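Side-chain contacts in superoxide dismutase [Ni] (Streptomyces coelicolor, PDB 1T6U), which catalyses the nickel-dependent disproportionation of superoxide, with uptake of protons, to hydrogen peroxide and dioxygen, as a hollow, roughly spherical homohexamer: residues 53-58 against 105-110; 16-21 against 83-88; 61-66 against 112-117. The protein carries 1 engineered substitution. All coordinates share one frame; numbering follows the deposited sequence.

In the fold
Starting from the N terminus, helix 12-30 brings in 16-21, which waits until helix 74-89 before contact 2 closes the first long loop. Inside that loop, helix 34-62 supplies 53-58 and then 61-66, whose partners both lie on helix 94-115: contact 1 closes at 105-110 and contact 3 at 112-117. The segments alternate in every pairing, so all three contacts cross. Contacts 1 and 2 tie the two diagonal pairs of a four-helix bundle, with centres 12 Å apart. Contact 3 continues contact 1 to the end of the bundle, where Phe63 packs on both Ile107 and Ile110. All three also touch the second subunit.

Contact 1. Residues 53-58 against 105-110; sequences HHVSVL and AQIDKI
Aliphatic branches alone join Val55 and Leu58 to Ile107; of the flat groups on 53-58, the imidazole of His53, on a side of the helix remote from Ile107, has Val57 CG2 over one face, 3.4 Å off the ring plane and displaced from its centre, and packs on Glu49 of a second subunit. Ile107 is the single residue that 105-110 sends in, and both of its branches are used. Its CG1 arm stands beside the backbone N and runs on extended (chi2 171°), which carries CD1 out to Val55 CG1 at 3.9 Å. The two side chains cross at about a right angle, methyl against methyl. The other branch, CG2, faces Leu58, whose CD1 is 4.3 Å away, a looser touch. Ile107 thus reaches two residues one helical turn apart with separate methyls, and no hydrogen bond crosses between the segments. All three side chains are buried. The side chain of Leu58 is about 10 Å from a nickel ion. On another side of its helix, Ser56 OG is hydrogen-bonded to Ser56 of the second subunit. Helices 34-62 and 94-115 meet here diagonally through the interior of the four-helix bundle. The other two helices fill in beside them: Val55 packs on Val78 and Leu82 of helix 74-89 and on Ala14 of helix 12-30, while Ile107 rests on Thr81.

Contact 2. Residues 16-21 against 83-88; sequences IEAESV and KAMSAA. Engineered in segment 83-88: Met85 (natural residue Leu).
Val21 meets Met85 and Ala88, and Ala18 meets Met85, across the core of the four-helix bundle, where helices 12-30 and 74-89 form a diagonal pair. The short segments run roughly parallel, 29° apart in direction, with their axes 11.5 Å from each other. The side chains meet by methyls and a sulfur. The two methyls of Val21 divide the work. CG1, anti to the backbone N, points at the CB of Ala88 and comes to 4.0 Å, while CG2 faces the terminal CE of Met85 at a looser 4.3 Å. Met85 is an engineered residue, leucine in the natural sequence. Its CB does not aim directly at the other helix, but the chain bends so that sulfur and terminal methyl come nearer: SD stands 4.2 Å from the CB of Ala18, and CE turns on toward Val21. The last torsion is nearly eclipsed (chi3 -14°), which would cost some torsional energy if modelled correctly. The flanks of Met85 are occupied by the other two helices, with Ala48 and Lys52 of helix 34-62 and Ala100 of helix 94-115, and Ala18 likewise packs on Leu101 and Ile104. The polar side of helix 12-30 looks toward a third subunit: Glu17 OE2 makes a salt bridge to Arg47 of its own chain and a hydrogen bond to His1 of that neighbouring subunit, a nickel ligand. This second-shell carboxylate thereby links the bundle to a neighbour's metal site. The backbone O of Glu17 accepts from two donors, Val21 N and Ser20 OG, the latter 2.9 Å from Glu17 O and tilted 23° from the carbonyl plane.

Contact 3. Residues 61-66 against 112-117; sequences DYFKPP and WETKKA
Tyr62 reaches across to Thr114 and Lys115 at one end of the four-helix bundle, where helix 34-62 stops and helix 94-115 finishes in a Schellman motif. With chi1 at 173° the phenol of Tyr62 extends away from its backbone N and out to the other helix end. Its OH donates a 2.8 Å hydrogen bond to Thr114 OG1, which lies at the ring edge, in plane. That threonine oxygen in turn donates to Phe111 O, a two-bond chain of hydrogen bonds ending on the backbone. The chain of Lys115, bent at chi2 and chi3, passes aslant, with CD 3.6 Å from Tyr62 OH. Tyr9 meets the Tyr62 ring edge-to-face, and the side chain of Tyr62 is about 9 Å from a nickel ion. Phe63, the first residue to leave the helix, turns its ring inward instead. One face takes Tyr62 CD2, 3.6 Å above its plane, and the CE2 edge meets Thr114 CG2 at 4.2 Å, the two side chains crossing at about a right angle. Behind that, Phe63 is sunk among Ile107, Ile110, Phe111 and Phe68. Lys64 follows as N-cap of helix 65-70, its N bonded to His67 ND1. Across from it, Trp112 O takes the last-turn bond from Lys115 N at 3.2 Å and weak Schellman bonds from Lys116 N and Ala117 N, each 3.4 Å from Trp112 O.

Contact 1. Residues 53-58 against 105-110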
loop_
_atom_site.group_PDB
_atom_site.type_symbol
_atom_site.label_atom_id
_atom_site.label_comp_id
_atom_site.label_asym_id
_atom_site.label_seq_id
_atom_site.Cartn_x
_atom_site.Cartn_y
_atom_site.Cartn_z
ATOM N N HIS A 53 -0.244 -13.641 0.437
ATOM C CA HIS A 53 1.103 -13.192 0.032
ATOM C C HIS A 53 2.224 -14.004 0.678
ATOM O O HIS A 53 3.155 -14.472 0.049
ATOM C CB HIS A 53 1.229 -11.712 0.353
ATOM C CG HIS A 53 2.613 -11.199 0.108
ATOM N ND1 HIS A 53 3.098 -10.865 -1.119
ATOM C CD2 HIS A 53 3.629 -11.000 0.996
ATOM C CE1 HIS A 53 4.358 -10.472 -0.976
ATOM N NE2 HIS A 53 4.694 -10.539 0.292
ATOM N N HIS A 54 2.112 -14.173 2.019
ATOM C CA HIS A 54 3.155 -14.906 2.717
ATOM C C HIS A 54 3.275 -16.343 2.187
ATOM O O HIS A 54 4.371 -16.851 2.018
ATOM C CB HIS A 54 2.893 -14.880 4.222
ATOM C CG HIS A 54 2.968 -13.534 4.828
ATOM N ND1 HIS A 54 4.033 -12.685 4.625
ATOM C CD2 HIS A 54 2.106 -12.935 5.661
ATOM C CE1 HIS A 54 3.786 -11.589 5.325
ATOM N NE2 HIS A 54 2.615 -11.696 5.964
ATOM N N VAL A 55 2.139 -17.011 1.944
ATOM C CA VAL A 55 2.242 -18.390 1.486
ATOM C C VAL A 55 2.841 -18.417 0.093
ATOM O O VAL A 55 3.689 -19.254 -0.198
ATOM C CB VAL A 55 0.849 -19.019 1.520
ATOM C CG1 VAL A 55 0.834 -20.346 0.746
ATOM C CG2 VAL A 55 0.396 -19.241 2.960
ATOM N N SER A 56 2.411 -17.488 -0.771
ATOM C CA SER A 56 2.933 -17.465 -2.123
ATOM C C SER A 56 4.443 -17.247 -2.126
ATOM O O SER A 56 5.191 -17.877 -2.869
ATOM C CB SER A 56 2.194 -16.382 -2.928
ATOM O OG SER A 56 2.584 -16.441 -4.314
ATOM N N VAL A 57 4.944 -16.324 -1.286
ATOM C CA VAL A 57 6.371 -16.056 -1.187
ATOM C C VAL A 57 7.145 -17.283 -0.728
ATOM O O VAL A 57 8.223 -17.589 -1.239
ATOM C CB VAL A 57 6.568 -14.849 -0.234
ATOM C CG1 VAL A 57 8.002 -14.776 0.264
ATOM C CG2 VAL A 57 6.163 -13.531 -0.915
ATOM N N LEU A 58 6.639 -18.013 0.274
ATOM C CA LEU A 58 7.347 -19.238 0.645
ATOM C C LEU A 58 7.578 -20.143 -0.576
ATOM O O LEU A 58 8.687 -20.686 -0.785
ATOM C CB LEU A 58 6.564 -20.005 1.704
ATOM C CG LEU A 58 6.502 -19.430 3.114
ATOM C CD1 LEU A 58 5.497 -20.156 3.981
ATOM C CD2 LEU A 58 7.858 -19.444 3.809
ATOM N N ALA A 105 -0.232 -25.416 8.376
ATOM C CA ALA A 105 0.509 -26.331 9.250
ATOM C C ALA A 105 1.231 -27.433 8.499
ATOM O O ALA A 105 2.353 -27.837 8.853
ATOM C CB ALA A 105 -0.438 -26.919 10.307
ATOM N N GLN A 106 0.623 -27.930 7.428
ATOM C CA GLN A 106 1.311 -28.870 6.540
ATOM C C GLN A 106 2.500 -28.209 5.831
ATOM O O GLN A 106 3.540 -28.852 5.750
ATOM C CB GLN A 106 0.336 -29.476 5.535
ATOM C CG GLN A 106 -0.845 -30.193 6.134
ATOM C CD GLN A 106 -1.776 -30.826 5.114
ATOM O OE1 GLN A 106 -1.303 -31.354 4.097
ATOM N NE2 GLN A 106 -3.085 -30.822 5.303
ATOM N N ILE A 107 2.369 -27.001 5.334
ATOM C CA ILE A 107 3.485 -26.310 4.733
ATOM C C ILE A 107 4.562 -26.077 5.781
ATOM O O ILE A 107 5.758 -26.250 5.495
ATOM C CB ILE A 107 3.092 -24.976 4.056
ATOM C CG1 ILE A 107 2.100 -25.102 2.895
ATOM C CG2 ILE A 107 4.365 -24.258 3.607
ATOM C CD1 ILE A 107 1.553 -23.791 2.384
ATOM N N ASP A 108 4.201 -25.720 6.987
ATOM C CA ASP A 108 5.176 -25.465 8.051
ATOM C C ASP A 108 5.958 -26.724 8.364
ATOM O O ASP A 108 7.167 -26.695 8.550
ATOM C CB ASP A 108 4.445 -24.911 9.275
ATOM C CG ASP A 108 5.350 -24.635 10.445
ATOM O OD1 ASP A 108 5.839 -23.502 10.511
ATOM O OD2 ASP A 108 5.525 -25.599 11.228
ATOM N N LYS A 109 5.295 -27.865 8.369
ATOM C CA LYS A 109 5.980 -29.119 8.680
ATOM C C LYS A 109 7.081 -29.390 7.643
ATOM O O LYS A 109 8.220 -29.741 7.950
ATOM C CB LYS A 109 4.978 -30.258 8.748
ATOM C CG LYS A 109 5.622 -31.627 9.044
ATOM C CD LYS A 109 4.588 -32.770 8.988
ATOM C CE LYS A 109 5.196 -34.149 9.187
ATOM N NZ LYS A 109 4.230 -35.304 9.024
ATOM N N ILE A 110 6.766 -29.219 6.369
ATOM C CA ILE A 110 7.737 -29.383 5.258
ATOM C C ILE A 110 8.858 -28.353 5.344
ATOM O O ILE A 110 10.051 -28.664 5.289
ATOM C CB ILE A 110 6.972 -29.360 3.926
ATOM C CG1 ILE A 110 6.014 -30.574 3.806
ATOM C CG2 ILE A 110 7.871 -29.253 2.723
ATOM C CD1 ILE A 110 5.163 -30.554 2.562
#

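Contact 2. Residues 16-21 against 83-88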
loop_
_atom_site.group_PDB
_atom_site.type_symbol
_atom_site.label_atom_id
_atom_site.label_comp_id
_atom_site.label_asym_id
_atom_site.label_seq_id
_atom_site.Cartn_x
_atom_site.Cartn_y
_atom_site.Cartn_z
ATOM N N ILE A 16 0.214 -16.317 11.577
ATOM C CA ILE A 16 -0.406 -15.342 12.473
ATOM C C ILE A 16 -1.503 -14.596 11.755
ATOM O O ILE A 16 -2.518 -14.297 12.383
ATOM C CB ILE A 16 0.709 -14.406 13.006
ATOM C CG1 ILE A 16 1.782 -15.136 13.820
ATOM C CG2 ILE A 16 0.097 -13.230 13.749
ATOM C CD1 ILE A 16 3.153 -14.493 13.952
ATOM N N GLU A 17 -1.375 -14.333 10.458
ATOM C CA GLU A 17 -2.480 -13.652 9.742
ATOM C C GLU A 17 -3.669 -14.594 9.651
ATOM O O GLU A 17 -4.794 -14.124 9.833
ATOM C CB GLU A 17 -2.039 -13.133 8.378
ATOM C CG GLU A 17 -0.953 -12.072 8.429
ATOM C CD GLU A 17 -1.390 -10.829 9.177
ATOM O OE1 GLU A 17 -0.532 -9.973 9.410
ATOM O OE2 GLU A 17 -2.599 -10.714 9.521
ATOM N N ALA A 18 -3.452 -15.897 9.388
ATOM C CA ALA A 18 -4.571 -16.831 9.356
ATOM C C ALA A 18 -5.207 -16.979 10.722
ATOM O O ALA A 18 -6.430 -17.154 10.835
ATOM C CB ALA A 18 -4.066 -18.121 8.719
ATOM N N GLU A 19 -4.440 -16.917 11.807
ATOM C CA GLU A 19 -4.994 -16.908 13.147
ATOM C C GLU A 19 -5.920 -15.705 13.356
ATOM O O GLU A 19 -6.987 -15.776 13.937
ATOM C CB GLU A 19 -3.826 -16.930 14.155
ATOM C CG GLU A 19 -3.112 -18.255 14.290
ATOM C CD GLU A 19 -1.900 -18.210 15.192
ATOM O OE1 GLU A 19 -1.224 -19.262 15.331
ATOM O OE2 GLU A 19 -1.581 -17.140 15.761
ATOM N N SER A 20 -5.475 -14.528 12.865
ATOM C CA SER A 20 -6.330 -13.357 13.009
ATOM C C SER A 20 -7.601 -13.532 12.164
ATOM O O SER A 20 -8.683 -13.180 12.636
ATOM C CB SER A 20 -5.512 -12.058 12.811
ATOM O OG SER A 20 -5.469 -11.855 11.460
ATOM N N VAL A 21 -7.534 -14.119 10.961
ATOM C CA VAL A 21 -8.740 -14.389 10.205
ATOM C C VAL A 21 -9.723 -15.239 11.028
ATOM O O VAL A 21 -10.913 -14.913 11.128
ATOM C CB VAL A 21 -8.379 -15.043 8.875
ATOM C CG1 VAL A 21 -9.579 -15.586 8.129
ATOM C CG2 VAL A 21 -7.702 -14.054 7.929
ATOM N N LYS A 83 -6.290 -21.387 -2.040
ATOM C CA LYS A 83 -7.723 -21.526 -2.240
ATOM C C LYS A 83 -8.479 -21.548 -0.917
ATOM O O LYS A 83 -9.631 -21.040 -0.821
ATOM C CB LYS A 83 -7.988 -22.774 -3.113
ATOM C CG LYS A 83 -7.659 -22.536 -4.582
ATOM C CD LYS A 83 -7.835 -23.826 -5.395
ATOM C CE LYS A 83 -7.954 -23.527 -6.877
ATOM N NZ LYS A 83 -6.784 -22.783 -7.420
ATOM N N ALA A 84 -7.904 -22.146 0.116
ATOM C CA ALA A 84 -8.552 -22.177 1.410
ATOM C C ALA A 84 -8.641 -20.778 2.019
ATOM O O ALA A 84 -9.613 -20.445 2.720
ATOM C CB ALA A 84 -7.878 -23.110 2.384
ATOM N N MET A 85 -7.614 -19.982 1.721
ATOM C CA MET A 85 -7.622 -18.606 2.197
ATOM C C MET A 85 -8.695 -17.789 1.487
ATOM O O MET A 85 -9.368 -16.955 2.086
ATOM C CB MET A 85 -6.243 -17.959 2.035
ATOM C CG MET A 85 -5.185 -18.409 2.999
ATOM S SD MET A 85 -5.429 -18.073 4.744
ATOM C CE MET A 85 -6.750 -16.870 4.880
ATOM N N SER A 86 -8.850 -18.019 0.190
ATOM C CA SER A 86 -9.906 -17.382 -0.558
ATOM C C SER A 86 -11.260 -17.770 0.033
ATOM O O SER A 86 -12.177 -16.958 0.127
ATOM C CB SER A 86 -9.872 -17.753 -2.021
ATOM O OG SER A 86 -8.776 -17.193 -2.715
ATOM N N ALA A 87 -11.428 -19.035 0.380
ATOM C CA ALA A 87 -12.696 -19.483 0.965
ATOM C C ALA A 87 -12.939 -18.839 2.318
ATOM O O ALA A 87 -14.082 -18.505 2.655
ATOM C CB ALA A 87 -12.716 -20.993 1.095
ATOM N N ALA A 88 -11.889 -18.638 3.106
ATOM C CA ALA A 88 -12.031 -17.944 4.399
ATOM C C ALA A 88 -12.412 -16.493 4.195
ATOM O O ALA A 88 -13.229 -15.922 4.921
ATOM C CB ALA A 88 -10.751 -18.055 5.218
#

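Contact 3. Residues 61-66 against 112-117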
loop_
_atom_site.group_PDB
_atom_site.type_symbol
_atom_site.label_atom_id
_atom_site.label_comp_id
_atom_site.label_asym_id
_atom_site.label_seq_id
_atom_site.Cartn_x
_atom_site.Cartn_y
_atom_site.Cartn_z
ATOM N N ASP A 61 9.765 -18.223 -3.473
ATOM C CA ASP A 61 11.078 -17.668 -3.144
ATOM C C ASP A 61 11.888 -18.563 -2.220
ATOM O O ASP A 61 13.084 -18.651 -2.432
ATOM C CB ASP A 61 10.875 -16.289 -2.508
ATOM C CG ASP A 61 10.297 -15.218 -3.414
ATOM O OD1 ASP A 61 9.857 -15.483 -4.538
ATOM O OD2 ASP A 61 10.268 -14.041 -2.963
ATOM N N TYR A 62 11.271 -19.192 -1.242
ATOM C CA TYR A 62 12.016 -20.103 -0.356
ATOM C C TYR A 62 12.190 -21.463 -0.983
ATOM O O TYR A 62 13.314 -22.012 -1.114
ATOM C CB TYR A 62 11.334 -20.221 1.036
ATOM C CG TYR A 62 12.095 -21.305 1.793
ATOM C CD1 TYR A 62 13.300 -21.037 2.414
ATOM C CD2 TYR A 62 11.600 -22.586 1.891
ATOM C CE1 TYR A 62 14.010 -22.005 3.104
ATOM C CE2 TYR A 62 12.311 -23.578 2.566
ATOM C CZ TYR A 62 13.517 -23.288 3.184
ATOM O OH TYR A 62 14.240 -24.237 3.871
ATOM N N PHE A 63 11.105 -22.106 -1.401
ATOM C CA PHE A 63 11.189 -23.488 -1.906
ATOM C C PHE A 63 11.829 -23.522 -3.286
ATOM O O PHE A 63 11.617 -22.637 -4.120
ATOM C CB PHE A 63 9.796 -24.120 -1.894
ATOM C CG PHE A 63 9.282 -24.482 -0.493
ATOM C CD1 PHE A 63 8.145 -23.892 0.061
ATOM C CD2 PHE A 63 9.956 -25.438 0.266
ATOM C CE1 PHE A 63 7.640 -24.225 1.309
ATOM C CE2 PHE A 63 9.460 -25.777 1.492
ATOM C CZ PHE A 63 8.331 -25.182 2.003
ATOM N N LYS A 64 12.634 -24.565 -3.480
ATOM C CA LYS A 64 13.438 -24.719 -4.686
ATOM C C LYS A 64 13.278 -26.120 -5.268
ATOM O O LYS A 64 12.691 -27.004 -4.672
ATOM C CB LYS A 64 14.909 -24.534 -4.442
ATOM C CG LYS A 64 15.315 -23.357 -3.612
ATOM C CD LYS A 64 15.691 -22.139 -4.407
ATOM C CE LYS A 64 15.682 -20.872 -3.552
ATOM N NZ LYS A 64 16.837 -19.977 -3.834
ATOM N N PRO A 65 13.794 -26.302 -6.476
ATOM C CA PRO A 65 13.591 -27.581 -7.187
ATOM C C PRO A 65 13.782 -28.870 -6.409
ATOM O O PRO A 65 13.015 -29.853 -6.462
ATOM C CB PRO A 65 14.654 -27.404 -8.295
ATOM C CG PRO A 65 14.409 -25.948 -8.650
ATOM C CD PRO A 65 14.554 -25.323 -7.271
ATOM N N PRO A 66 14.834 -29.015 -5.617
ATOM C CA PRO A 66 15.020 -30.246 -4.842
ATOM C C PRO A 66 13.895 -30.500 -3.868
ATOM O O PRO A 66 13.552 -31.657 -3.612
ATOM C CB PRO A 66 16.323 -29.955 -4.073
ATOM C CG PRO A 66 17.011 -28.919 -4.902
ATOM C CD PRO A 66 15.918 -28.047 -5.440
ATOM N N TRP A 112 10.098 -26.768 7.920
ATOM C CA TRP A 112 11.114 -27.057 8.971
ATOM C C TRP A 112 11.872 -28.319 8.631
ATOM O O TRP A 112 13.052 -28.372 8.971
ATOM C CB TRP A 112 10.495 -27.039 10.379
ATOM C CG TRP A 112 10.128 -25.615 10.728
ATOM C CD1 TRP A 112 8.853 -25.070 10.810
ATOM C CD2 TRP A 112 11.053 -24.580 11.021
ATOM N NE1 TRP A 112 8.965 -23.755 11.136
ATOM C CE2 TRP A 112 10.289 -23.425 11.277
ATOM C CE3 TRP A 112 12.444 -24.499 11.098
ATOM C CZ2 TRP A 112 10.874 -22.195 11.607
ATOM C CZ3 TRP A 112 13.007 -23.292 11.422
ATOM C CH2 TRP A 112 12.232 -22.154 11.676
ATOM N N GLU A 113 11.290 -29.299 7.976
ATOM C CA GLU A 113 12.130 -30.447 7.533
ATOM C C GLU A 113 13.250 -29.981 6.609
ATOM O O GLU A 113 14.418 -30.351 6.681
ATOM C CB GLU A 113 11.270 -31.495 6.827
ATOM C CG GLU A 113 10.389 -32.232 7.798
ATOM C CD GLU A 113 9.476 -33.295 7.216
ATOM O OE1 GLU A 113 9.541 -33.573 6.005
ATOM O OE2 GLU A 113 8.683 -33.886 7.986
ATOM N N THR A 114 12.880 -29.069 5.678
ATOM C CA THR A 114 13.908 -28.566 4.759
ATOM C C THR A 114 14.967 -27.673 5.431
ATOM O O THR A 114 16.015 -27.456 4.818
ATOM C CB THR A 114 13.314 -27.811 3.550
ATOM O OG1 THR A 114 12.754 -26.570 4.004
ATOM C CG2 THR A 114 12.210 -28.595 2.885
ATOM N N LYS A 115 14.803 -27.158 6.632
ATOM C CA LYS A 115 15.749 -26.351 7.358
ATOM C C LYS A 115 16.768 -27.205 8.142
ATOM O O LYS A 115 17.742 -26.676 8.620
ATOM C CB LYS A 115 14.978 -25.484 8.345
ATOM C CG LYS A 115 14.224 -24.383 7.661
ATOM C CD LYS A 115 15.114 -23.213 7.227
ATOM C CE LYS A 115 15.420 -22.300 8.399
ATOM N NZ LYS A 115 16.329 -21.176 7.994
ATOM N N LYS A 116 16.411 -28.458 8.244
ATOM C CA LYS A 116 17.042 -29.754 8.251
ATOM C C LYS A 116 16.638 -30.695 9.381
ATOM O O LYS A 116 17.309 -31.740 9.445
ATOM C CB LYS A 116 18.549 -29.527 8.223
ATOM C CG LYS A 116 18.921 -29.275 6.749
ATOM C CD LYS A 116 20.234 -30.019 6.466
ATOM C CE LYS A 116 21.117 -29.213 5.531
ATOM N NZ LYS A 116 22.556 -29.090 5.895
ATOM N N ALA A 117 15.622 -30.313 10.099
ATOM C CA ALA A 117 14.880 -30.423 11.314
ATOM C C ALA A 117 13.872 -31.563 11.380
ATOM O O ALA A 117 13.755 -32.459 10.559
ATOM C CB ALA A 117 14.093 -29.117 11.623
ATOM O OXT ALA A 117 13.458 -30.826 12.714
#